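Local coordinates for protein probable N-acetyl-gamma-glutamyl-phosphate reductase, chloroplastic (Arabidopsis thaliana, PDB 1XYG) that probably catalyses the NADPH-dependent reductive dephosphorylation of N-acetyl-L-glutamyl 5-phosphate to N-acetylglutamate semialdehyde, the third step from glutamate to N-acetylornithine in arginine biosynthesis, at residues 135-138 / 139-142; 147-150 / 151-155; 171-174 / 175-179. All blocks are in the same frame, centred on the assembly; numbering follows the deposited sequence.

Overall arrangement
Contacts 1 and 2 are surface contacts of the nucleotide-binding domain, whereas contact 3 is buried, within the dimerisation-domain family region; the chemistry of each follows its place in the fold. The strand that leaves the turn of contact 1 packs against the helix of contact 2, where Val141 CG1 comes within 3.8 Å of Ile152 CG1. Contact 2 meets contact 3 through Ile147, which packs on Val173, while contacts 1 and 3 do not touch. Backbone bonds run through all three, but contact 1 adds mixed apolar and polar packing, contact 2 a salt bridge and contact 3 mainly leucine and proline.

Contact 1: residues 135-138 / 139-142; sequences ELQK and EVVY
Leu136 lays its CD1 methyl against the carboxylate end of Glu139, 3.6 Å from CD, the two side chains crossing at a slant. The leucine arrives with CG anti to its backbone N (chi1 -175°), while Glu139 has CG between its own N and carbonyl carbon (chi1 73°), which turns the acid back over the last turn of helix 134-137. An apolar methyl thus covers one part of a carboxylate whose OE2 also has a long, weak ion pair with Arg156.

The backbone makes the same reversal. Glu139 N donates to Leu136 O at 3.0 Å, and Val140 N reaches Gln137 O at 3.3 Å, closing a type I beta turn from Gln137 to Val140. Val140 packs against the turn: its CG2 lies 3.5 Å from Leu136 O, and its CB is 3.7 Å from Gln137 NE2. The buried amide of Gln137 is fixed at both ends, OE1 by His131 NE2 and NE2 by the carbonyl of Phe115, so Val140 packs beside a group whose rotation is already set.

The turn delivers the chain from helix 134-137 into strand 141-142, the outermost strand of the parallel Rossmann-type sheet within this chain. Leu136 and Val140 rest on Phe115 and on Leu157 of the neighbouring strand 157-159, whereas Val141 faces helix 145-153.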
ATOM      1  N   GLU A 135      16.959 -42.075  -6.798  1.00 50.52           N
ATOM      2  CA  GLU A 135      16.036 -43.124  -7.236  1.00 50.01           C
ATOM      3  C   GLU A 135      14.577 -42.694  -7.159  1.00 47.90           C
ATOM      4  O   GLU A 135      13.824 -42.834  -8.123  1.00 46.98           O
ATOM      5  CB  GLU A 135      16.196 -44.403  -6.400  1.00 53.30           C
ATOM      6  CG  GLU A 135      17.306 -45.375  -6.794  1.00 57.55           C
ATOM      7  CD  GLU A 135      17.723 -45.274  -8.242  1.00 60.50           C
ATOM      8  OE1 GLU A 135      16.850 -45.333  -9.123  1.00 62.22           O
ATOM      9  OE2 GLU A 135      18.937 -45.144  -8.495  1.00 62.91           O
ATOM     10  N   LEU A 136      14.177 -42.202  -5.994  1.00 45.53           N
ATOM     11  CA  LEU A 136      12.804 -41.759  -5.781  1.00 44.36           C
ATOM     12  C   LEU A 136      12.406 -40.741  -6.841  1.00 43.48           C
ATOM     13  O   LEU A 136      11.264 -40.715  -7.299  1.00 41.79           O
ATOM     14  CB  LEU A 136      12.662 -41.133  -4.388  1.00 43.07           C
ATOM     15  CG  LEU A 136      11.243 -40.732  -3.966  1.00 43.81           C
ATOM     16  CD1 LEU A 136      10.336 -41.935  -4.093  1.00 43.83           C
ATOM     17  CD2 LEU A 136      11.239 -40.222  -2.533  1.00 43.46           C
ATOM     18  N   GLN A 137      13.370 -39.919  -7.244  1.00 43.90           N
ATOM     19  CA  GLN A 137      13.132 -38.882  -8.237  1.00 43.71           C
ATOM     20  C   GLN A 137      12.480 -39.359  -9.526  1.00 46.09           C
ATOM     21  O   GLN A 137      11.676 -38.639 -10.117  1.00 46.39           O
ATOM     22  CB  GLN A 137      14.432 -38.171  -8.602  1.00 41.35           C
ATOM     23  CG  GLN A 137      14.212 -37.108  -9.668  1.00 36.72           C
ATOM     24  CD  GLN A 137      13.358 -35.972  -9.154  1.00 34.69           C
ATOM     25  OE1 GLN A 137      13.735 -35.294  -8.202  1.00 31.87           O
ATOM     26  NE2 GLN A 137      12.205 -35.761  -9.773  1.00 30.91           N
ATOM     27  N   LYS A 138      12.811 -40.567  -9.967  1.00 48.37           N
ATOM     28  CA  LYS A 138      12.236 -41.051 -11.210  1.00 49.62           C
ATOM     29  C   LYS A 138      10.778 -41.464 -11.178  1.00 48.98           C
ATOM     30  O   LYS A 138      10.189 -41.733 -12.226  1.00 47.25           O
ATOM     31  CB  LYS A 138      13.065 -42.182 -11.823  1.00 53.12           C
ATOM     32  CG  LYS A 138      13.949 -43.010 -10.940  1.00 57.53           C
ATOM     33  CD  LYS A 138      14.984 -43.623 -11.879  1.00 61.39           C
ATOM     34  CE  LYS A 138      15.739 -44.803 -11.329  1.00 65.29           C
ATOM     35  NZ  LYS A 138      16.936 -45.041 -12.183  1.00 67.80           N
ATOM     36  N   GLU A 139      10.179 -41.507  -9.996  1.00 48.72           N
ATOM     37  CA  GLU A 139       8.772 -41.870  -9.923  1.00 48.53           C
ATOM     38  C   GLU A 139       7.923 -40.631  -9.625  1.00 46.64           C
ATOM     39  O   GLU A 139       6.703 -40.713  -9.495  1.00 45.27           O
ATOM     40  CB  GLU A 139       8.547 -42.945  -8.863  1.00 51.29           C
ATOM     41  CG  GLU A 139       8.657 -42.486  -7.437  1.00 57.24           C
ATOM     42  CD  GLU A 139       8.206 -43.567  -6.479  1.00 59.20           C
ATOM     43  OE1 GLU A 139       8.959 -44.549  -6.282  1.00 58.79           O
ATOM     44  OE2 GLU A 139       7.085 -43.436  -5.941  1.00 60.17           O
ATOM     45  N   VAL A 140       8.584 -39.480  -9.544  1.00 43.37           N
ATOM     46  CA  VAL A 140       7.913 -38.215  -9.267  1.00 40.31           C
ATOM     47  C   VAL A 140       7.229 -37.631 -10.497  1.00 38.69           C
ATOM     48  O   VAL A 140       7.781 -37.657 -11.596  1.00 37.42           O
ATOM     49  CB  VAL A 140       8.910 -37.157  -8.742  1.00 40.51           C
ATOM     50  CG1 VAL A 140       8.185 -35.833  -8.502  1.00 39.19           C
ATOM     51  CG2 VAL A 140       9.574 -37.652  -7.465  1.00 39.39           C
ATOM     52  N   VAL A 141       6.025 -37.099 -10.296  1.00 36.63           N
ATOM     53  CA  VAL A 141       5.259 -36.470 -11.371  1.00 34.88           C
ATOM     54  C   VAL A 141       5.106 -34.969 -11.099  1.00 33.52           C
ATOM     55  O   VAL A 141       4.734 -34.565  -9.995  1.00 32.31           O
ATOM     56  CB  VAL A 141       3.845 -37.091 -11.503  1.00 35.83           C
ATOM     57  CG1 VAL A 141       3.020 -36.308 -12.533  1.00 35.07           C
ATOM     58  CG2 VAL A 141       3.953 -38.558 -11.913  1.00 34.84           C
ATOM     59  N   TYR A 142       5.399 -34.152 -12.110  1.00 32.02           N
ATOM     60  CA  TYR A 142       5.293 -32.695 -12.004  1.00 29.84           C
ATOM     61  C   TYR A 142       3.818 -32.313 -11.871  1.00 30.51           C
ATOM     62  O   TYR A 142       3.001 -32.637 -12.735  1.00 29.55           O
ATOM     63  CB  TYR A 142       5.896 -32.045 -13.250  1.00 29.70           C
ATOM     64  CG  TYR A 142       6.096 -30.546 -13.158  1.00 29.20           C
ATOM     65  CD1 TYR A 142       6.933 -29.990 -12.186  1.00 29.48           C
ATOM     66  CD2 TYR A 142       5.479 -29.685 -14.065  1.00 30.01           C
ATOM     67  CE1 TYR A 142       7.153 -28.611 -12.128  1.00 29.63           C
ATOM     68  CE2 TYR A 142       5.691 -28.303 -14.015  1.00 29.48           C
ATOM     69  CZ  TYR A 142       6.531 -27.776 -13.048  1.00 29.90           C
ATOM     70  OH  TYR A 142       6.770 -26.420 -13.014  1.00 29.92           O
TER

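Contact 2: residues 147-150 / 151-155; sequences ILRE and DIKKA
Glu150 and Lys153, one turn apart on helix 145-153, lie side by side and point the same way, and form the salt bridge of this contact. Lys153 NZ donates to Glu150 OE2 at 3.1 Å, meeting the carboxylate on its syn side and 24° out of its plane. The glutamate chain bends at chi2 (-51°), which folds its carboxylate back beside the lysine, whereas Lys153 is extended beyond CG and passes beside Arg149 O, its CG 3.4 Å from that oxygen. Its CE also runs alongside Arg149 CD at 4.0 Å. The two cationic ends part company thereafter: the guanidinium of Arg149 is held by salt bridges to Glu283 and Glu348, and the ammonium of Lys153 turns to Glu150.

Helix 145-153 is the crossover of a beta-alpha-beta unit, joining the parallel strands 141-142 and 157-159 of the Rossmann-type sheet, and Ile152 and Leu148 pack toward strand 141-142. Its regular bonds include Ile152 N to Leu148 O at 2.9 Å and Lys153 N to Arg149 O at 3.0 Å.

On the side facing the strand Ile152 CG1 lies 4.1 Å from Leu148 CB and close to the Leu148 carbonyl oxygen. The buried isoleucine packs between Val141 of the strand and Asn339, Ile342 and Met343 of helix 329-343. Shortening Ile152 to an alanine is likely to open a gap between strand 141-142 and helix 329-343 and leave Leu148 CB without CG1 as its apolar neighbour. Leu148 CD2 meanwhile approaches the carboxylate of Asp151, 4.0 Å from OD2, the aspartate standing beside Val141 and Leu148 beside Tyr142.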
ATOM      1  N   ILE A 147      -2.063 -29.786 -17.244  1.00 33.44           N
ATOM      2  CA  ILE A 147      -1.223 -30.396 -18.268  1.00 33.26           C
ATOM      3  C   ILE A 147      -0.927 -31.887 -18.024  1.00 34.71           C
ATOM      4  O   ILE A 147      -1.010 -32.700 -18.948  1.00 33.08           O
ATOM      5  CB  ILE A 147       0.136 -29.648 -18.386  1.00 33.89           C
ATOM      6  CG1 ILE A 147      -0.092 -28.144 -18.591  1.00 35.06           C
ATOM      7  CG2 ILE A 147       0.942 -30.209 -19.538  1.00 32.35           C
ATOM      8  CD1 ILE A 147      -0.696 -27.765 -19.918  1.00 35.48           C
ATOM      9  N   LEU A 148      -0.578 -32.247 -16.790  1.00 35.90           N
ATOM     10  CA  LEU A 148      -0.242 -33.643 -16.484  1.00 37.02           C
ATOM     11  C   LEU A 148      -1.273 -34.359 -15.610  1.00 36.14           C
ATOM     12  O   LEU A 148      -0.950 -35.321 -14.912  1.00 34.09           O
ATOM     13  CB  LEU A 148       1.139 -33.694 -15.817  1.00 37.72           C
ATOM     14  CG  LEU A 148       2.304 -33.134 -16.646  1.00 40.87           C
ATOM     15  CD1 LEU A 148       3.579 -33.089 -15.824  1.00 40.77           C
ATOM     16  CD2 LEU A 148       2.506 -34.002 -17.872  1.00 42.39           C
ATOM     17  N   ARG A 149      -2.513 -33.892 -15.664  1.00 36.87           N
ATOM     18  CA  ARG A 149      -3.588 -34.470 -14.874  1.00 38.65           C
ATOM     19  C   ARG A 149      -3.561 -36.003 -14.812  1.00 39.83           C
ATOM     20  O   ARG A 149      -3.523 -36.587 -13.725  1.00 37.06           O
ATOM     21  CB  ARG A 149      -4.943 -34.023 -15.417  1.00 39.35           C
ATOM     22  CG  ARG A 149      -6.042 -34.170 -14.386  1.00 42.06           C
ATOM     23  CD  ARG A 149      -7.381 -34.158 -15.030  1.00 42.77           C
ATOM     24  NE  ARG A 149      -7.430 -33.231 -16.151  1.00 44.90           N
ATOM     25  CZ  ARG A 149      -7.571 -31.916 -16.049  1.00 43.41           C
ATOM     26  NH1 ARG A 149      -7.678 -31.339 -14.858  1.00 43.14           N
ATOM     27  NH2 ARG A 149      -7.640 -31.185 -17.151  1.00 42.41           N
ATOM     28  N   GLU A 150      -3.585 -36.648 -15.974  1.00 42.05           N
ATOM     29  CA  GLU A 150      -3.600 -38.105 -16.041  1.00 45.14           C
ATOM     30  C   GLU A 150      -2.447 -38.808 -15.324  1.00 44.32           C
ATOM     31  O   GLU A 150      -2.642 -39.862 -14.718  1.00 42.81           O
ATOM     32  CB  GLU A 150      -3.672 -38.558 -17.499  1.00 49.71           C
ATOM     33  CG  GLU A 150      -4.982 -38.187 -18.175  1.00 56.78           C
ATOM     34  CD  GLU A 150      -6.195 -38.616 -17.362  1.00 60.46           C
ATOM     35  OE1 GLU A 150      -6.269 -39.805 -16.985  1.00 63.07           O
ATOM     36  OE2 GLU A 150      -7.077 -37.768 -17.099  1.00 61.22           O
ATOM     37  N   ASP A 151      -1.248 -38.244 -15.392  1.00 42.99           N
ATOM     38  CA  ASP A 151      -0.117 -38.857 -14.710  1.00 42.72           C
ATOM     39  C   ASP A 151      -0.205 -38.577 -13.216  1.00 42.09           C
ATOM     40  O   ASP A 151       0.147 -39.421 -12.390  1.00 41.90           O
ATOM     41  CB  ASP A 151       1.202 -38.312 -15.247  1.00 43.58           C
ATOM     42  CG  ASP A 151       1.476 -38.752 -16.657  1.00 45.99           C
ATOM     43  OD1 ASP A 151       1.367 -39.966 -16.927  1.00 46.94           O
ATOM     44  OD2 ASP A 151       1.808 -37.888 -17.492  1.00 46.97           O
ATOM     45  N   ILE A 152      -0.679 -37.384 -12.878  1.00 40.67           N
ATOM     46  CA  ILE A 152      -0.816 -36.976 -11.487  1.00 39.54           C
ATOM     47  C   ILE A 152      -1.762 -37.898 -10.704  1.00 40.87           C
ATOM     48  O   ILE A 152      -1.455 -38.290  -9.577  1.00 40.30           O
ATOM     49  CB  ILE A 152      -1.318 -35.509 -11.395  1.00 37.88           C
ATOM     50  CG1 ILE A 152      -0.285 -34.566 -12.033  1.00 36.24           C
ATOM     51  CG2 ILE A 152      -1.549 -35.119  -9.942  1.00 33.75           C
ATOM     52  CD1 ILE A 152      -0.728 -33.102 -12.106  1.00 35.06           C
ATOM     53  N   LYS A 153      -2.891 -38.255 -11.313  1.00 42.88           N
ATOM     54  CA  LYS A 153      -3.881 -39.120 -10.670  1.00 45.25           C
ATOM     55  C   LYS A 153      -3.309 -40.431 -10.135  1.00 46.83           C
ATOM     56  O   LYS A 153      -3.734 -40.920  -9.087  1.00 47.27           O
ATOM     57  CB  LYS A 153      -5.014 -39.462 -11.641  1.00 46.41           C
ATOM     58  CG  LYS A 153      -5.887 -38.311 -12.074  1.00 47.92           C
ATOM     59  CD  LYS A 153      -6.892 -38.798 -13.105  1.00 50.56           C
ATOM     60  CE  LYS A 153      -7.939 -37.747 -13.401  1.00 53.32           C
ATOM     61  NZ  LYS A 153      -8.787 -38.133 -14.556  1.00 55.84           N
ATOM     62  N   LYS A 154      -2.352 -41.004 -10.855  1.00 47.21           N
ATOM     63  CA  LYS A 154      -1.771 -42.271 -10.437  1.00 48.30           C
ATOM     64  C   LYS A 154      -0.377 -42.178  -9.819  1.00 46.82           C
ATOM     65  O   LYS A 154       0.330 -43.181  -9.719  1.00 46.67           O
ATOM     66  CB  LYS A 154      -1.758 -43.240 -11.622  1.00 51.33           C
ATOM     67  CG  LYS A 154      -1.151 -42.659 -12.885  1.00 55.17           C
ATOM     68  CD  LYS A 154      -1.323 -43.607 -14.064  1.00 59.62           C
ATOM     69  CE  LYS A 154      -0.777 -42.999 -15.349  1.00 62.90           C
ATOM     70  NZ  LYS A 154      -0.898 -43.928 -16.510  1.00 66.72           N
ATOM     71  N   ALA A 155       0.015 -40.981  -9.396  1.00 45.46           N
ATOM     72  CA  ALA A 155       1.327 -40.796  -8.782  1.00 43.49           C
ATOM     73  C   ALA A 155       1.204 -40.863  -7.266  1.00 42.23           C
ATOM     74  O   ALA A 155       0.149 -40.561  -6.708  1.00 42.61           O
ATOM     75  CB  ALA A 155       1.916 -39.457  -9.190  1.00 42.94           C
TER

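Contact 3: residues 171-174 / 175-179; sequences PLVP and LLKAN
A Schellman motif ends helix 163-177, and the contact lies in the last turns leading into it. Asn179, with positive phi, is the C-prime residue: its N bonds to Leu176 O at 2.9 Å, while the N of Leu180 reaches back to Leu175 O. Before that, Leu176 N donates to Leu172 O at 2.8 Å and Lys177 N to Val173 O at 2.9 Å. The bond from Ala178 N to Pro174 O is more bent, with an angle of 144° at the hydrogen.

Proline shapes this helix from within. Pro171 and Pro174 have no N-H to give to the turn before, and the helix is kinked there. Leu175 CG sits beyond the Pro171 carbonyl oxygen, 3.3 Å from O. On the opposite flank Lys177 stretches back along Val173 in the same direction, its CE 3.5 Å from Val173 CG1; that methyl is carried alongside the lysine because CG1 stands anti to the valine N (chi1 173°).

The apolar residues reach several neighbours. Leu172, Leu175 and Leu176 touch Ile181 of the loop that follows, Leu172 and Leu176 pack on Leu232 of helix 224-236, Pro171, Leu172 and Leu175 meet Ile321 of strand 318-325, and Pro174, Leu175 and Ala178 lie against helix 269-280.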
ATOM      1  N   PRO A 171       0.252 -21.184 -20.517  1.00 29.43           N
ATOM      2  CA  PRO A 171       0.024 -20.597 -21.839  1.00 29.32           C
ATOM      3  C   PRO A 171       0.935 -21.145 -22.945  1.00 31.01           C
ATOM      4  O   PRO A 171       0.477 -21.430 -24.047  1.00 31.04           O
ATOM      5  CB  PRO A 171       0.266 -19.105 -21.600  1.00 29.98           C
ATOM      6  CG  PRO A 171       1.258 -19.103 -20.486  1.00 28.59           C
ATOM      7  CD  PRO A 171       0.681 -20.144 -19.566  1.00 27.97           C
ATOM      8  N   LEU A 172       2.220 -21.307 -22.641  1.00 31.07           N
ATOM      9  CA  LEU A 172       3.182 -21.758 -23.640  1.00 29.80           C
ATOM     10  C   LEU A 172       3.167 -23.217 -24.073  1.00 30.76           C
ATOM     11  O   LEU A 172       3.426 -23.514 -25.246  1.00 29.31           O
ATOM     12  CB  LEU A 172       4.600 -21.389 -23.199  1.00 27.75           C
ATOM     13  CG  LEU A 172       4.863 -19.902 -22.943  1.00 29.47           C
ATOM     14  CD1 LEU A 172       6.359 -19.679 -22.760  1.00 27.33           C
ATOM     15  CD2 LEU A 172       4.328 -19.067 -24.114  1.00 26.89           C
ATOM     16  N   VAL A 173       2.877 -24.131 -23.153  1.00 31.17           N
ATOM     17  CA  VAL A 173       2.879 -25.548 -23.507  1.00 32.09           C
ATOM     18  C   VAL A 173       1.957 -25.863 -24.681  1.00 32.36           C
ATOM     19  O   VAL A 173       2.391 -26.460 -25.663  1.00 33.58           O
ATOM     20  CB  VAL A 173       2.520 -26.429 -22.294  1.00 32.12           C
ATOM     21  CG1 VAL A 173       2.368 -27.872 -22.732  1.00 31.05           C
ATOM     22  CG2 VAL A 173       3.613 -26.307 -21.239  1.00 30.41           C
ATOM     23  N   PRO A 174       0.678 -25.464 -24.604  1.00 33.10           N
ATOM     24  CA  PRO A 174      -0.267 -25.724 -25.696  1.00 32.74           C
ATOM     25  C   PRO A 174       0.191 -25.100 -27.019  1.00 32.92           C
ATOM     26  O   PRO A 174       0.035 -25.697 -28.082  1.00 30.77           O
ATOM     27  CB  PRO A 174      -1.557 -25.081 -25.196  1.00 32.92           C
ATOM     28  CG  PRO A 174      -1.448 -25.221 -23.728  1.00 33.29           C
ATOM     29  CD  PRO A 174      -0.015 -24.850 -23.459  1.00 32.18           C
ATOM     30  N   LEU A 175       0.748 -23.892 -26.946  1.00 33.54           N
ATOM     31  CA  LEU A 175       1.211 -23.193 -28.143  1.00 32.95           C
ATOM     32  C   LEU A 175       2.412 -23.875 -28.779  1.00 34.75           C
ATOM     33  O   LEU A 175       2.503 -23.944 -30.004  1.00 36.07           O
ATOM     34  CB  LEU A 175       1.543 -21.733 -27.817  1.00 31.97           C
ATOM     35  CG  LEU A 175       0.370 -20.881 -27.298  1.00 30.66           C
ATOM     36  CD1 LEU A 175       0.825 -19.465 -27.070  1.00 31.95           C
ATOM     37  CD2 LEU A 175      -0.783 -20.901 -28.290  1.00 29.81           C
ATOM     38  N   LEU A 176       3.330 -24.380 -27.958  1.00 35.92           N
ATOM     39  CA  LEU A 176       4.511 -25.074 -28.470  1.00 37.48           C
ATOM     40  C   LEU A 176       4.099 -26.428 -29.046  1.00 39.02           C
ATOM     41  O   LEU A 176       4.594 -26.847 -30.093  1.00 37.86           O
ATOM     42  CB  LEU A 176       5.539 -25.281 -27.352  1.00 36.29           C
ATOM     43  CG  LEU A 176       6.314 -24.052 -26.885  1.00 35.63           C
ATOM     44  CD1 LEU A 176       7.015 -24.332 -25.557  1.00 34.04           C
ATOM     45  CD2 LEU A 176       7.316 -23.675 -27.976  1.00 34.63           C
ATOM     46  N   LYS A 177       3.188 -27.105 -28.356  1.00 42.41           N
ATOM     47  CA  LYS A 177       2.698 -28.407 -28.804  1.00 46.38           C
ATOM     48  C   LYS A 177       2.084 -28.311 -30.189  1.00 44.77           C
ATOM     49  O   LYS A 177       2.218 -29.221 -31.010  1.00 42.97           O
ATOM     50  CB  LYS A 177       1.630 -28.938 -27.852  1.00 50.75           C
ATOM     51  CG  LYS A 177       2.159 -29.661 -26.680  1.00 59.91           C
ATOM     52  CD  LYS A 177       1.074 -30.135 -25.755  1.00 65.19           C
ATOM     53  CE  LYS A 177       1.730 -30.812 -24.571  1.00 68.80           C
ATOM     54  NZ  LYS A 177       0.773 -31.285 -23.548  1.00 72.94           N
ATOM     55  N   ALA A 178       1.400 -27.201 -30.440  1.00 43.20           N
ATOM     56  CA  ALA A 178       0.749 -26.984 -31.724  1.00 42.90           C
ATOM     57  C   ALA A 178       1.656 -26.269 -32.725  1.00 43.04           C
ATOM     58  O   ALA A 178       1.217 -25.891 -33.803  1.00 42.15           O
ATOM     59  CB  ALA A 178      -0.539 -26.191 -31.521  1.00 41.44           C
ATOM     60  N   ASN A 179       2.922 -26.093 -32.363  1.00 44.56           N
ATOM     61  CA  ASN A 179       3.895 -25.428 -33.236  1.00 45.14           C
ATOM     62  C   ASN A 179       3.418 -24.056 -33.700  1.00 43.59           C
ATOM     63  O   ASN A 179       3.665 -23.655 -34.843  1.00 41.82           O
ATOM     64  CB  ASN A 179       4.170 -26.292 -34.469  1.00 49.57           C
ATOM     65  CG  ASN A 179       4.623 -27.690 -34.110  1.00 52.55           C
ATOM     66  OD1 ASN A 179       5.656 -27.883 -33.462  1.00 54.27           O
ATOM     67  ND2 ASN A 179       3.846 -28.678 -34.527  1.00 54.30           N
TER